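Side-chain contacts in nitrogenase molybdenum-iron protein alpha chain (Clostridium pasteurianum, PDB 4WES), which forms, with the beta chain, the nitrogenase component that reduces dinitrogen to ammonium at a molybdenum-iron-sulfur cluster: residues D125-A130 against I139-T144; T192-I197 against N267-M272; Q335-C340 against G506-A511; H447-V452 against K468-K473. One frame throughout, in Å; residues are numbered along the deposited sequence. Where two conformers were deposited one is given.

Interaction 1 of 4, residues D125-A130 against I139-T144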
loop_
_atom_site.group_PDB
_atom_site.type_symbol
_atom_site.label_atom_id
_atom_site.label_comp_id
_atom_site.label_asym_id
_atom_site.label_seq_id
_atom_site.Cartn_x
_atom_site.Cartn_y
_atom_site.Cartn_z
ATOM N N ASP A 125 -37.713 19.484 10.248
ATOM C CA ASP A 125 -36.578 20.268 9.827
ATOM C C ASP A 125 -35.640 19.518 8.907
ATOM O O ASP A 125 -35.105 20.092 7.946
ATOM C CB ASP A 125 -35.823 20.836 11.027
ATOM C CG ASP A 125 -36.604 21.876 11.818
ATOM O OD1 ASP A 125 -37.619 22.407 11.330
ATOM O OD2 ASP A 125 -36.146 22.179 12.970
ATOM N N ALA A 126 -35.491 18.208 9.143
ATOM C CA ALA A 126 -34.668 17.377 8.270
ATOM C C ALA A 126 -35.279 17.209 6.898
ATOM O O ALA A 126 -34.579 17.205 5.881
ATOM C CB ALA A 126 -34.418 16.018 8.906
ATOM N N ILE A 127 -36.602 17.039 6.841
ATOM C CA ILE A 127 -37.285 16.966 5.548
ATOM C C ILE A 127 -37.048 18.249 4.740
ATOM O O ILE A 127 -36.735 18.213 3.544
ATOM C CB ILE A 127 -38.786 16.699 5.712
ATOM C CG1 ILE A 127 -39.049 15.302 6.297
ATOM C CG2 ILE A 127 -39.538 16.870 4.389
ATOM C CD1 ILE A 127 -40.445 15.151 6.863
ATOM N N HIS A 128 -37.213 19.397 5.391
ATOM C CA HIS A 128 -36.977 20.663 4.697
ATOM C C HIS A 128 -35.518 20.835 4.283
ATOM O O HIS A 128 -35.275 21.305 3.173
ATOM C CB HIS A 128 -37.419 21.833 5.542
ATOM C CG HIS A 128 -38.909 21.998 5.580
ATOM N ND1 HIS A 128 -39.580 22.825 4.712
ATOM C CD2 HIS A 128 -39.860 21.418 6.361
ATOM C CE1 HIS A 128 -40.873 22.751 4.968
ATOM N NE2 HIS A 128 -41.075 21.911 5.969
ATOM N N GLU A 129 -34.552 20.441 5.112
ATOM C CA GLU A 129 -33.155 20.489 4.676
ATOM C C GLU A 129 -32.913 19.590 3.491
ATOM O O GLU A 129 -32.241 19.995 2.546
ATOM C CB GLU A 129 -32.210 20.167 5.829
ATOM C CG GLU A 129 -32.102 21.273 6.855
ATOM C CD GLU A 129 -31.224 20.991 8.072
ATOM O OE1 GLU A 129 -30.717 19.880 8.234
ATOM O OE2 GLU A 129 -31.051 21.950 8.864
ATOM N N ALA A 130 -33.467 18.375 3.517
ATOM C CA ALA A 130 -33.287 17.481 2.378
ATOM C C ALA A 130 -33.866 18.075 1.098
ATOM O O ALA A 130 -33.267 17.989 0.029
ATOM C CB ALA A 130 -33.928 16.146 2.653
ATOM N N ILE A 139 -39.509 12.272 -1.074
ATOM C CA ILE A 139 -38.814 11.973 0.184
ATOM C C ILE A 139 -39.544 10.861 0.880
ATOM O O ILE A 139 -40.780 10.839 0.910
ATOM C CB ILE A 139 -38.717 13.239 1.062
ATOM C CG1 ILE A 139 -37.830 14.278 0.355
ATOM C CG2 ILE A 139 -38.216 12.905 2.476
ATOM C CD1 ILE A 139 -37.821 15.656 0.989
ATOM N N GLY A 140 -38.793 9.891 1.415
ATOM C CA GLY A 140 -39.359 8.881 2.296
ATOM C C GLY A 140 -38.917 9.120 3.727
ATOM O O GLY A 140 -37.802 9.581 3.970
ATOM N N VAL A 141 -39.795 8.777 4.675
ATOM C CA VAL A 141 -39.520 8.845 6.095
ATOM C C VAL A 141 -39.779 7.476 6.679
ATOM O O VAL A 141 -40.886 6.944 6.532
ATOM C CB VAL A 141 -40.450 9.824 6.797
ATOM C CG1 VAL A 141 -40.167 9.812 8.296
ATOM C CG2 VAL A 141 -40.300 11.215 6.200
ATOM N N TYR A 142 -38.778 6.893 7.352
ATOM C CA TYR A 142 -38.841 5.510 7.775
ATOM C C TYR A 142 -38.737 5.433 9.296
ATOM O O TYR A 142 -37.737 5.883 9.870
ATOM C CB TYR A 142 -37.698 4.705 7.117
ATOM C CG TYR A 142 -37.823 4.768 5.621
ATOM C CD1 TYR A 142 -38.584 3.863 4.913
ATOM C CD2 TYR A 142 -37.237 5.790 4.922
ATOM C CE1 TYR A 142 -38.747 3.980 3.546
ATOM C CE2 TYR A 142 -37.412 5.957 3.557
ATOM C CZ TYR A 142 -38.177 5.033 2.870
ATOM O OH TYR A 142 -38.388 5.165 1.510
ATOM N N ALA A 143 -39.755 4.867 9.936
ATOM C CA ALA A 143 -39.721 4.691 11.374
ATOM C C ALA A 143 -38.717 3.603 11.789
ATOM O O ALA A 143 -38.445 2.671 11.052
ATOM C CB ALA A 143 -41.100 4.346 11.913
ATOM N N THR A 144 -38.239 3.754 13.008
ATOM C CA THR A 144 -37.328 2.838 13.668
ATOM C C THR A 144 -37.895 2.547 15.068
ATOM O O THR A 144 -38.872 3.171 15.485
ATOM C CB THR A 144 -35.925 3.432 13.777
ATOM O OG1 THR A 144 -35.987 4.602 14.564
ATOM C CG2 THR A 144 -35.335 3.682 12.425
#

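Interaction 2 of 4, residues T192-I197 against N267-M272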
loop_
_atom_site.group_PDB
_atom_site.type_symbol
_atom_site.label_atom_id
_atom_site.label_comp_id
_atom_site.label_asym_id
_atom_site.label_seq_id
_atom_site.Cartn_x
_atom_site.Cartn_y
_atom_site.Cartn_z
ATOM N N THR A 192 -47.847 1.177 0.928
ATOM C CA THR A 192 -47.728 2.597 0.587
ATOM C C THR A 192 -47.297 2.798 -0.858
ATOM O O THR A 192 -47.783 3.704 -1.548
ATOM C CB THR A 192 -46.807 3.302 1.596
ATOM O OG1 THR A 192 -47.472 3.331 2.858
ATOM C CG2 THR A 192 -46.391 4.673 1.141
ATOM N N VAL A 193 -46.409 1.950 -1.374
ATOM C CA VAL A 193 -46.061 2.057 -2.789
ATOM C C VAL A 193 -47.314 1.873 -3.657
ATOM O O VAL A 193 -47.536 2.635 -4.616
ATOM C CB VAL A 193 -44.970 1.016 -3.149
ATOM C CG1 VAL A 193 -44.782 0.937 -4.658
ATOM C CG2 VAL A 193 -43.650 1.375 -2.487
ATOM N N MET A 194 -48.120 0.868 -3.339
ATOM C CA MET A 194 -49.310 0.592 -4.144
ATOM C C MET A 194 -50.268 1.761 -4.186
ATOM O O MET A 194 -50.728 2.139 -5.261
ATOM C CB MET A 194 -50.018 -0.654 -3.637
ATOM C CG MET A 194 -51.207 -1.060 -4.496
ATOM S SD MET A 194 -50.675 -1.704 -6.100
ATOM C CE MET A 194 -52.206 -1.498 -7.009
ATOM N N THR A 195 -50.634 2.286 -3.028
ATOM C CA THR A 195 -51.684 3.292 -3.002
ATOM C C THR A 195 -51.190 4.682 -3.293
ATOM O O THR A 195 -51.945 5.495 -3.830
ATOM C CB THR A 195 -52.451 3.266 -1.689
ATOM O OG1 THR A 195 -51.581 3.546 -0.616
ATOM C CG2 THR A 195 -53.107 1.905 -1.442
ATOM N N ASP A 196 -49.942 4.979 -2.934
ATOM C CA ASP A 196 -49.495 6.378 -2.967
ATOM C C ASP A 196 -48.505 6.685 -4.084
ATOM O O ASP A 196 -48.201 7.865 -4.313
ATOM C CB ASP A 196 -48.897 6.776 -1.599
ATOM C CG ASP A 196 -49.881 6.644 -0.459
ATOM O OD1 ASP A 196 -51.063 6.365 -0.698
ATOM O OD2 ASP A 196 -49.449 6.779 0.696
ATOM N N ILE A 197 -48.011 5.646 -4.754
ATOM C CA ILE A 197 -47.033 5.829 -5.826
ATOM C C ILE A 197 -47.542 5.259 -7.163
ATOM O O ILE A 197 -47.665 5.965 -8.154
ATOM C CB ILE A 197 -45.601 5.310 -5.455
ATOM C CG1 ILE A 197 -45.161 5.887 -4.116
ATOM C CG2 ILE A 197 -44.640 5.638 -6.584
ATOM C CD1 ILE A 197 -43.812 5.392 -3.654
ATOM N N ASN A 267 -45.150 -9.881 -3.811
ATOM C CA ASN A 267 -46.397 -10.506 -4.240
ATOM C C ASN A 267 -47.616 -9.665 -3.860
ATOM O O ASN A 267 -48.651 -9.748 -4.523
ATOM C CB ASN A 267 -46.571 -11.962 -3.765
ATOM C CG ASN A 267 -46.861 -12.112 -2.279
ATOM O OD1 ASN A 267 -48.006 -12.397 -1.925
ATOM N ND2 ASN A 267 -45.855 -11.949 -1.432
ATOM N N TYR A 268 -47.492 -8.876 -2.794
ATOM C CA TYR A 268 -48.586 -7.997 -2.370
ATOM C C TYR A 268 -48.982 -7.064 -3.533
ATOM O O TYR A 268 -50.160 -6.985 -3.924
ATOM C CB TYR A 268 -48.198 -7.150 -1.152
ATOM C CG TYR A 268 -47.481 -7.942 -0.070
ATOM C CD1 TYR A 268 -48.172 -8.632 0.915
ATOM C CD2 TYR A 268 -46.090 -7.961 -0.025
ATOM C CE1 TYR A 268 -47.488 -9.373 1.871
ATOM C CE2 TYR A 268 -45.421 -8.697 0.916
ATOM C CZ TYR A 268 -46.114 -9.384 1.876
ATOM O OH TYR A 268 -45.465 -10.105 2.877
ATOM N N ILE A 269 -47.993 -6.369 -4.077
ATOM C CA ILE A 269 -48.181 -5.499 -5.255
ATOM C C ILE A 269 -48.615 -6.275 -6.491
ATOM O O ILE A 269 -49.485 -5.808 -7.240
ATOM C CB ILE A 269 -46.936 -4.633 -5.489
ATOM C CG1 ILE A 269 -46.962 -3.427 -4.552
ATOM C CG2 ILE A 269 -46.825 -4.164 -6.927
ATOM C CD1 ILE A 269 -45.646 -2.711 -4.421
ATOM N N ALA A 270 -48.056 -7.467 -6.719
ATOM C CA ALA A 270 -48.489 -8.254 -7.864
ATOM C C ALA A 270 -49.981 -8.530 -7.799
ATOM O O ALA A 270 -50.722 -8.352 -8.778
ATOM C CB ALA A 270 -47.711 -9.547 -7.972
ATOM N N GLU A 271 -50.446 -8.972 -6.636
ATOM C CA GLU A 271 -51.868 -9.230 -6.430
ATOM C C GLU A 271 -52.701 -7.969 -6.617
ATOM O O GLU A 271 -53.752 -7.989 -7.287
ATOM C CB GLU A 271 -52.094 -9.773 -5.030
ATOM C CG GLU A 271 -51.578 -11.165 -4.715
ATOM C CD GLU A 271 -51.735 -11.560 -3.238
ATOM O OE1 GLU A 271 -52.212 -10.729 -2.418
ATOM O OE2 GLU A 271 -51.386 -12.704 -2.889
ATOM N N MET A 272 -52.285 -6.890 -5.975
ATOM C CA MET A 272 -53.081 -5.662 -6.007
ATOM C C MET A 272 -53.134 -5.043 -7.390
ATOM O O MET A 272 -54.153 -4.471 -7.769
ATOM C CB MET A 272 -52.614 -4.656 -4.955
ATOM C CG MET A 272 -52.899 -5.140 -3.549
ATOM S SD MET A 272 -52.541 -3.967 -2.231
ATOM C CE MET A 272 -50.759 -4.086 -2.149
#

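Interaction 3 of 4, residues Q335-C340 against G506-A511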
loop_
_atom_site.group_PDB
_atom_site.type_symbol
_atom_site.label_atom_id
_atom_site.label_comp_id
_atom_site.label_asym_id
_atom_site.label_seq_id
_atom_site.Cartn_x
_atom_site.Cartn_y
_atom_site.Cartn_z
ATOM N N GLN A 335 -19.470 -31.223 -10.787
ATOM C CA GLN A 335 -20.456 -32.265 -10.698
ATOM C C GLN A 335 -20.102 -33.263 -9.596
ATOM O O GLN A 335 -18.935 -33.598 -9.368
ATOM C CB GLN A 335 -20.735 -32.956 -12.023
ATOM C CG GLN A 335 -19.585 -33.715 -12.550
ATOM C CD GLN A 335 -19.870 -34.242 -13.962
ATOM O OE1 GLN A 335 -21.030 -34.419 -14.360
ATOM N NE2 GLN A 335 -18.822 -34.478 -14.717
ATOM N N GLY A 336 -21.143 -33.749 -8.938
ATOM C CA GLY A 336 -20.970 -34.706 -7.845
ATOM C C GLY A 336 -20.768 -34.112 -6.500
ATOM O O GLY A 336 -20.660 -34.855 -5.515
ATOM N N LYS A 337 -20.701 -32.798 -6.410
ATOM C CA LYS A 337 -20.567 -32.140 -5.125
ATOM C C LYS A 337 -21.933 -31.850 -4.531
ATOM O O LYS A 337 -22.958 -31.902 -5.220
ATOM C CB LYS A 337 -19.757 -30.870 -5.307
ATOM C CG LYS A 337 -18.357 -31.187 -5.766
ATOM C CD LYS A 337 -17.513 -29.989 -5.979
ATOM C CE LYS A 337 -16.205 -30.320 -6.614
ATOM N NZ LYS A 337 -15.363 -31.101 -5.678
ATOM N N THR A 338 -21.958 -31.578 -3.236
ATOM C CA THR A 338 -23.194 -31.309 -2.510
ATOM C C THR A 338 -23.192 -29.894 -1.934
ATOM O O THR A 338 -22.153 -29.307 -1.620
ATOM C CB THR A 338 -23.395 -32.323 -1.354
ATOM O OG1 THR A 338 -22.287 -32.213 -0.467
ATOM C CG2 THR A 338 -23.533 -33.729 -1.895
ATOM N N ALA A 339 -24.412 -29.376 -1.763
ATOM C CA ALA A 339 -24.614 -28.001 -1.315
ATOM C C ALA A 339 -25.746 -27.903 -0.316
ATOM O O ALA A 339 -26.709 -28.686 -0.344
ATOM C CB ALA A 339 -24.892 -27.093 -2.504
ATOM N N CYS A 340 -25.665 -26.850 0.499
ATOM C CA CYS A 340 -26.792 -26.363 1.299
ATOM C C CYS A 340 -27.019 -24.882 0.923
ATOM O O CYS A 340 -26.069 -24.195 0.598
ATOM C CB CYS A 340 -26.485 -26.482 2.788
ATOM S SG CYS A 340 -25.920 -28.093 3.345
ATOM N N GLY A 506 -13.643 -20.776 -5.847
ATOM C CA GLY A 506 -13.744 -21.039 -4.425
ATOM C C GLY A 506 -13.396 -22.465 -4.055
ATOM O O GLY A 506 -12.618 -22.709 -3.120
ATOM N N ILE A 507 -13.958 -23.431 -4.782
ATOM C CA ILE A 507 -13.750 -24.819 -4.458
ATOM C C ILE A 507 -12.289 -25.206 -4.599
ATOM O O ILE A 507 -11.785 -25.977 -3.784
ATOM C CB ILE A 507 -14.626 -25.722 -5.364
ATOM C CG1 ILE A 507 -16.115 -25.601 -5.029
ATOM C CG2 ILE A 507 -14.187 -27.182 -5.332
ATOM C CD1 ILE A 507 -16.553 -26.178 -3.694
ATOM N N TYR A 508 -11.631 -24.681 -5.615
ATOM C CA TYR A 508 -10.266 -25.094 -5.984
ATOM C C TYR A 508 -9.179 -24.189 -5.407
ATOM O O TYR A 508 -7.998 -24.355 -5.731
ATOM C CB TYR A 508 -10.174 -25.268 -7.515
ATOM C CG TYR A 508 -10.963 -26.466 -7.965
ATOM C CD1 TYR A 508 -10.391 -27.703 -8.036
ATOM C CD2 TYR A 508 -12.286 -26.370 -8.333
ATOM C CE1 TYR A 508 -11.099 -28.808 -8.438
ATOM C CE2 TYR A 508 -13.013 -27.467 -8.705
ATOM C CZ TYR A 508 -12.422 -28.700 -8.767
ATOM O OH TYR A 508 -13.127 -29.821 -9.158
ATOM N N THR A 509 -9.549 -23.297 -4.493
ATOM C CA THR A 509 -8.540 -22.506 -3.764
ATOM C C THR A 509 -7.585 -23.450 -3.023
ATOM O O THR A 509 -8.010 -24.272 -2.222
ATOM C CB THR A 509 -9.268 -21.575 -2.784
ATOM O OG1 THR A 509 -9.959 -20.556 -3.532
ATOM C CG2 THR A 509 -8.328 -20.883 -1.832
ATOM N N PRO A 510 -6.266 -23.333 -3.256
ATOM C CA PRO A 510 -5.347 -24.333 -2.671
ATOM C C PRO A 510 -5.330 -24.373 -1.165
ATOM O O PRO A 510 -5.058 -25.441 -0.597
ATOM C CB PRO A 510 -4.004 -23.950 -3.275
ATOM C CG PRO A 510 -4.354 -23.333 -4.596
ATOM C CD PRO A 510 -5.600 -22.537 -4.295
ATOM N N ALA A 511 -5.547 -23.236 -0.502
ATOM C CA ALA A 511 -5.363 -23.190 0.951
ATOM C C ALA A 511 -6.276 -24.138 1.715
ATOM O O ALA A 511 -5.972 -24.487 2.854
ATOM C CB ALA A 511 -5.520 -21.767 1.466
HETATM O O HOH W 1 -12.693 -31.270 -6.509
#

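Interaction 4 of 4, residues H447-V452 against K468-K473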
loop_
_atom_site.group_PDB
_atom_site.type_symbol
_atom_site.label_atom_id
_atom_site.label_comp_id
_atom_site.label_asym_id
_atom_site.label_seq_id
_atom_site.Cartn_x
_atom_site.Cartn_y
_atom_site.Cartn_z
ATOM N N HIS A 447 -26.873 -23.491 15.982
ATOM C CA HIS A 447 -26.911 -24.882 16.394
ATOM C C HIS A 447 -27.313 -25.798 15.252
ATOM O O HIS A 447 -26.657 -26.824 14.988
ATOM C CB HIS A 447 -27.902 -25.059 17.573
ATOM C CG HIS A 447 -28.275 -26.476 17.802
ATOM N ND1 HIS A 447 -27.446 -27.361 18.470
ATOM C CD2 HIS A 447 -29.333 -27.204 17.359
ATOM C CE1 HIS A 447 -27.985 -28.561 18.429
ATOM N NE2 HIS A 447 -29.132 -28.501 17.775
ATOM N N ASP A 448 -28.410 -25.463 14.574
ATOM C CA ASP A 448 -28.910 -26.305 13.513
ATOM C C ASP A 448 -27.840 -26.447 12.416
ATOM O O ASP A 448 -27.593 -27.533 11.879
ATOM C CB ASP A 448 -30.145 -25.673 12.864
ATOM C CG ASP A 448 -31.307 -25.444 13.773
ATOM O OD1 ASP A 448 -31.451 -26.169 14.791
ATOM O OD2 ASP A 448 -32.063 -24.498 13.425
ATOM N N MET A 449 -27.237 -25.319 12.069
ATOM C CA MET A 449 -26.260 -25.309 10.986
ATOM C C MET A 449 -25.053 -26.218 11.314
ATOM O O MET A 449 -24.549 -26.941 10.439
ATOM C CB MET A 449 -25.808 -23.884 10.703
ATOM C CG MET A 449 -24.946 -23.805 9.465
ATOM S SD MET A 449 -24.277 -22.160 9.130
ATOM C CE MET A 449 -23.009 -22.077 10.391
ATOM N N GLU A 450 -24.599 -26.154 12.564
ATOM C CA GLU A 450 -23.461 -26.971 12.938
ATOM C C GLU A 450 -23.762 -28.460 12.863
ATOM O O GLU A 450 -22.925 -29.228 12.455
ATOM C CB GLU A 450 -22.977 -26.596 14.309
ATOM C CG GLU A 450 -22.177 -25.272 14.307
ATOM C CD GLU A 450 -21.151 -25.261 15.417
ATOM O OE1 GLU A 450 -19.921 -25.166 15.093
ATOM O OE2 GLU A 450 -21.591 -25.399 16.607
ATOM N N VAL A 451 -24.978 -28.862 13.232
ATOM C CA VAL A 451 -25.366 -30.267 13.112
ATOM C C VAL A 451 -25.370 -30.687 11.636
ATOM O O VAL A 451 -24.837 -31.735 11.273
ATOM C CB VAL A 451 -26.711 -30.575 13.787
ATOM C CG1 VAL A 451 -27.095 -32.008 13.559
ATOM C CG2 VAL A 451 -26.630 -30.292 15.277
ATOM N N VAL A 452 -25.969 -29.860 10.768
ATOM C CA VAL A 452 -25.989 -30.122 9.327
ATOM C C VAL A 452 -24.566 -30.296 8.786
ATOM O O VAL A 452 -24.282 -31.262 8.054
ATOM C CB VAL A 452 -26.704 -29.012 8.578
ATOM C CG1 VAL A 452 -26.439 -29.102 7.079
ATOM C CG2 VAL A 452 -28.202 -29.041 8.892
ATOM N N LYS A 468 -20.880 -16.954 6.872
ATOM C CA LYS A 468 -19.804 -17.297 5.919
ATOM C C LYS A 468 -18.535 -17.780 6.655
ATOM O O LYS A 468 -18.004 -18.841 6.331
ATOM C CB LYS A 468 -19.423 -16.089 5.058
ATOM C CG LYS A 468 -18.306 -16.418 4.079
ATOM C CD LYS A 468 -17.814 -15.195 3.314
ATOM C CE LYS A 468 -16.701 -15.493 2.341
ATOM N NZ LYS A 468 -17.176 -16.085 1.069
ATOM N N PHE A 469 -18.033 -16.962 7.560
ATOM C CA PHE A 469 -16.750 -17.279 8.186
ATOM C C PHE A 469 -16.868 -18.412 9.220
ATOM O O PHE A 469 -15.891 -19.116 9.452
ATOM C CB PHE A 469 -16.080 -16.027 8.741
ATOM C CG PHE A 469 -15.848 -14.996 7.687
ATOM C CD1 PHE A 469 -14.965 -15.235 6.637
ATOM C CD2 PHE A 469 -16.503 -13.770 7.732
ATOM C CE1 PHE A 469 -14.783 -14.309 5.629
ATOM C CE2 PHE A 469 -16.309 -12.843 6.734
ATOM C CZ PHE A 469 -15.466 -13.104 5.692
ATOM N N VAL A 470 -18.036 -18.571 9.820
ATOM C CA VAL A 470 -18.261 -19.710 10.710
ATOM C C VAL A 470 -18.054 -20.989 9.929
ATOM O O VAL A 470 -17.373 -21.918 10.377
ATOM C CB VAL A 470 -19.705 -19.670 11.300
ATOM C CG1 VAL A 470 -20.041 -20.935 12.066
ATOM C CG2 VAL A 470 -19.890 -18.435 12.171
ATOM N N ILE A 471 -18.656 -21.054 8.746
ATOM C CA ILE A 471 -18.585 -22.232 7.902
ATOM C C ILE A 471 -17.117 -22.431 7.416
ATOM O O ILE A 471 -16.567 -23.538 7.463
ATOM C CB ILE A 471 -19.538 -22.084 6.688
ATOM C CG1 ILE A 471 -20.988 -22.013 7.160
ATOM C CG2 ILE A 471 -19.322 -23.231 5.697
ATOM C CD1 ILE A 471 -21.925 -21.381 6.122
ATOM N N GLN A 472 -16.496 -21.353 6.958
ATOM C CA GLN A 472 -15.144 -21.481 6.402
ATOM C C GLN A 472 -14.073 -21.775 7.460
ATOM O O GLN A 472 -13.088 -22.438 7.142
ATOM C CB GLN A 472 -14.785 -20.276 5.541
ATOM C CG GLN A 472 -15.725 -20.150 4.361
ATOM C CD GLN A 472 -15.224 -19.364 3.179
ATOM O OE1 GLN A 472 -15.694 -19.594 2.048
ATOM N NE2 GLN A 472 -14.331 -18.418 3.388
ATOM N N LYS A 473 -14.270 -21.340 8.702
ATOM C CA LYS A 473 -13.356 -21.708 9.783
ATOM C C LYS A 473 -13.304 -23.235 9.926
ATOM O O LYS A 473 -12.296 -23.794 10.359
ATOM C CB LYS A 473 -13.771 -21.107 11.124
ATOM C CG LYS A 473 -13.487 -19.633 11.321
ATOM C CD LYS A 473 -12.039 -19.256 11.472
ATOM C CE LYS A 473 -11.937 -17.802 11.868
ATOM N NZ LYS A 473 -10.527 -17.338 12.011
#

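Interaction 1 of 4, residues D125-A130 against I139-T144
One residue before A130, whose methyl group rests on the tip of I139, the carboxylate oxygen OE1 of E129 accepts two backbone hydrogen bonds, from A14 and L15 of the beta chain, while OE2 takes a third from K13 of that chain. E129 thus ties helix 120-134 to the beta chain, whose L15 also reaches A130. The helix meets strand 138-143 without a hydrogen bond, mostly through aliphatic groups. I139 is the main reach across: its chain is extended at chi2 (171°), which carries CD1 to the helix. There I139 CD1 lies 3.8 Å from the carbonyl oxygen I127 O, touches I127 CG2 at 4.0 Å, and abuts A130 CB at 4.3 Å. I127 divides its two branches between two strand residues. With CG1 beside its own backbone N (chi1 -66°), the longer branch runs toward V141 and crosses it at about a right angle. I127 CD1 meets V141 CG2 at 4.0 Å in one of two modelled valine conformers, and the touch is uncertain for the other. The short branch, CG2, serves I139. V157 and A161 of helix 154-165 also pack on I127. Helix and strand run nearly antiparallel, at 152°, with segment axes 10.1 Å apart. This is the packing of a beta-alpha-beta crossover, in which the helix lies against a parallel sheet whose strand 138-143 leads on to T144 at the Fe8S7 cluster.

Interaction 2 of 4, residues T192-I197 against N267-M272
Y268 stacks its ring on that of H187 in helix 182-196, and the next residue, I269, is the first to touch 192-197, its CD1 pointing into V193. I269 CD1 lies 3.8 Å from V193 CG1 and 4.0 Å from V193 CB, the two side chains standing at about a right angle. Farther back along the same branch, I269 CG1 lies 4.2 Å from M194 CB, so one isoleucine spans two successive helix residues. The backbone N of I269 has no bond to the preceding turn, where the helix is kinked, and is instead satisfied by N190 OD1 from the facing helix, a polar link beside the hydrocarbon one. Three residues on, M272 pairs with M194, the two chains sliding past each other in opposite directions. M194 bends at chi2 (70°), which brings its SD to 3.7 Å from M272 CB; its extended last torsion then carries M194 CE on to 3.6 Å from the backbone oxygen M272 O. In return M272 folds at chi3 (-77°), and its CE comes back to 3.8 Å from M194 CB. Each methionine therefore covers the root of the other. I396 and V398 pack on M272 from a loop, while M273, K276 and Y277 add to the cover on M194. The arrangement is that of two helices packed side by side, segment axes 10.1 Å apart and 31° from parallel, both starting at the molybdenum-cluster site: 263-277 follows the cluster ligand C262, 182-196 carries Q182 and H186 of the homocitrate and cluster pockets, and the I269 side chain lies about 12 Å from the cluster.

Interaction 3 of 4, residues Q335-C340 against G506-A511
The hydrocarbon part of the contact is the end of K337 lying along I507. K337 CE sits 3.9 Å from I507 CG2, the branch that stands anti to the isoleucine's backbone N, and the two side chains pass in opposite directions. The lysine is extended through its first methylene links and turns only at chi4 (-68°), so that K337 NZ too stays close to the methyl, 4.1 Å from I507 CG2. A second, looser touch is made where the lysine passes the phenol at a slant, with K337 CE 4.0 Å from Y508 OH.

The polar part runs through a water. K337 NZ donates to it over 2.8 Å, and the water passes a weak hydrogen bond of 3.1 Å on to Y508 OH. The stronger partner of that hydroxyl is the backbone oxygen of K333, in the last turn of helix 306-334, which holds the ring end beside the lysine. The water therefore links the ammonium and the phenol, which make no direct hydrogen bond, in a contact at the protein surface.

K337 leads into strand 338-343, which lies between strands 361-367 and 460-462, and its side chain also rests on D459 and M460. I507 ends helix 492-507 and leans on L477. The contact therefore joins the entry of a sheet strand to the end of helix 492-507, with helix 306-334 beside them, while T509 and P510 continue toward the beta chain.

Interaction 4 of 4, residues H447-V452 against K468-K473
Beside V470, which receives the methyl end of M449, the ring of F469 turns off its helix with K468 CD on one face, 3.8 Å above the plane and displaced toward the rim; P63 of a beta chain also packs on F469. On the other helix the ring of H447 meets that of Y13, with planes about 55° apart. The contact itself contains no flat group and is carried by the thioether of M449. Its chain leaves anti to the backbone N (chi1 -172°), stays extended, and turns only at chi3 (74°), which sets M449 CE 3.6 Å from V470 CG1. The bend also lays the last bond across I471: I471 CG1 is 3.8 Å from both M449 CE and M449 SD, and I471 CD1 is 3.9 Å from M449 SD. F461 of strand 460-462, between the two helices in sequence, touches M449 and I471 alike. Among the charged side chains, K473 forms salt bridges with E62 of one beta chain and D301 of the other, while D448 pairs with R21 and K468 with D485. The junction thus rests on dispersion and burial of apolar groups, with no hydrogen bond between the segments.

Overall arrangement
Interactions 1, 2 and 4 are buried and apolar across their segments; interaction 3 lies at the surface and alone adds a water bridge. Interaction 1 packs a helix on a parallel sheet, 2 and 4 pair helices, and 3 joins the start of a strand to a helix end. Interactions 1 and 2 use different elements, with centres 22 Å apart. Interactions 3 and 4 are neighbours, 16 Å between centres, and touch where C340 SG lies 3.9 Å from V452 CG1; both flank strand 460-462. Interactions 2 and 3 lie on opposite sides of the chain's centre. Methionine is central to 2 and 4, alongside branched aliphatic side chains, while 1 has aliphatic groups without a thioether.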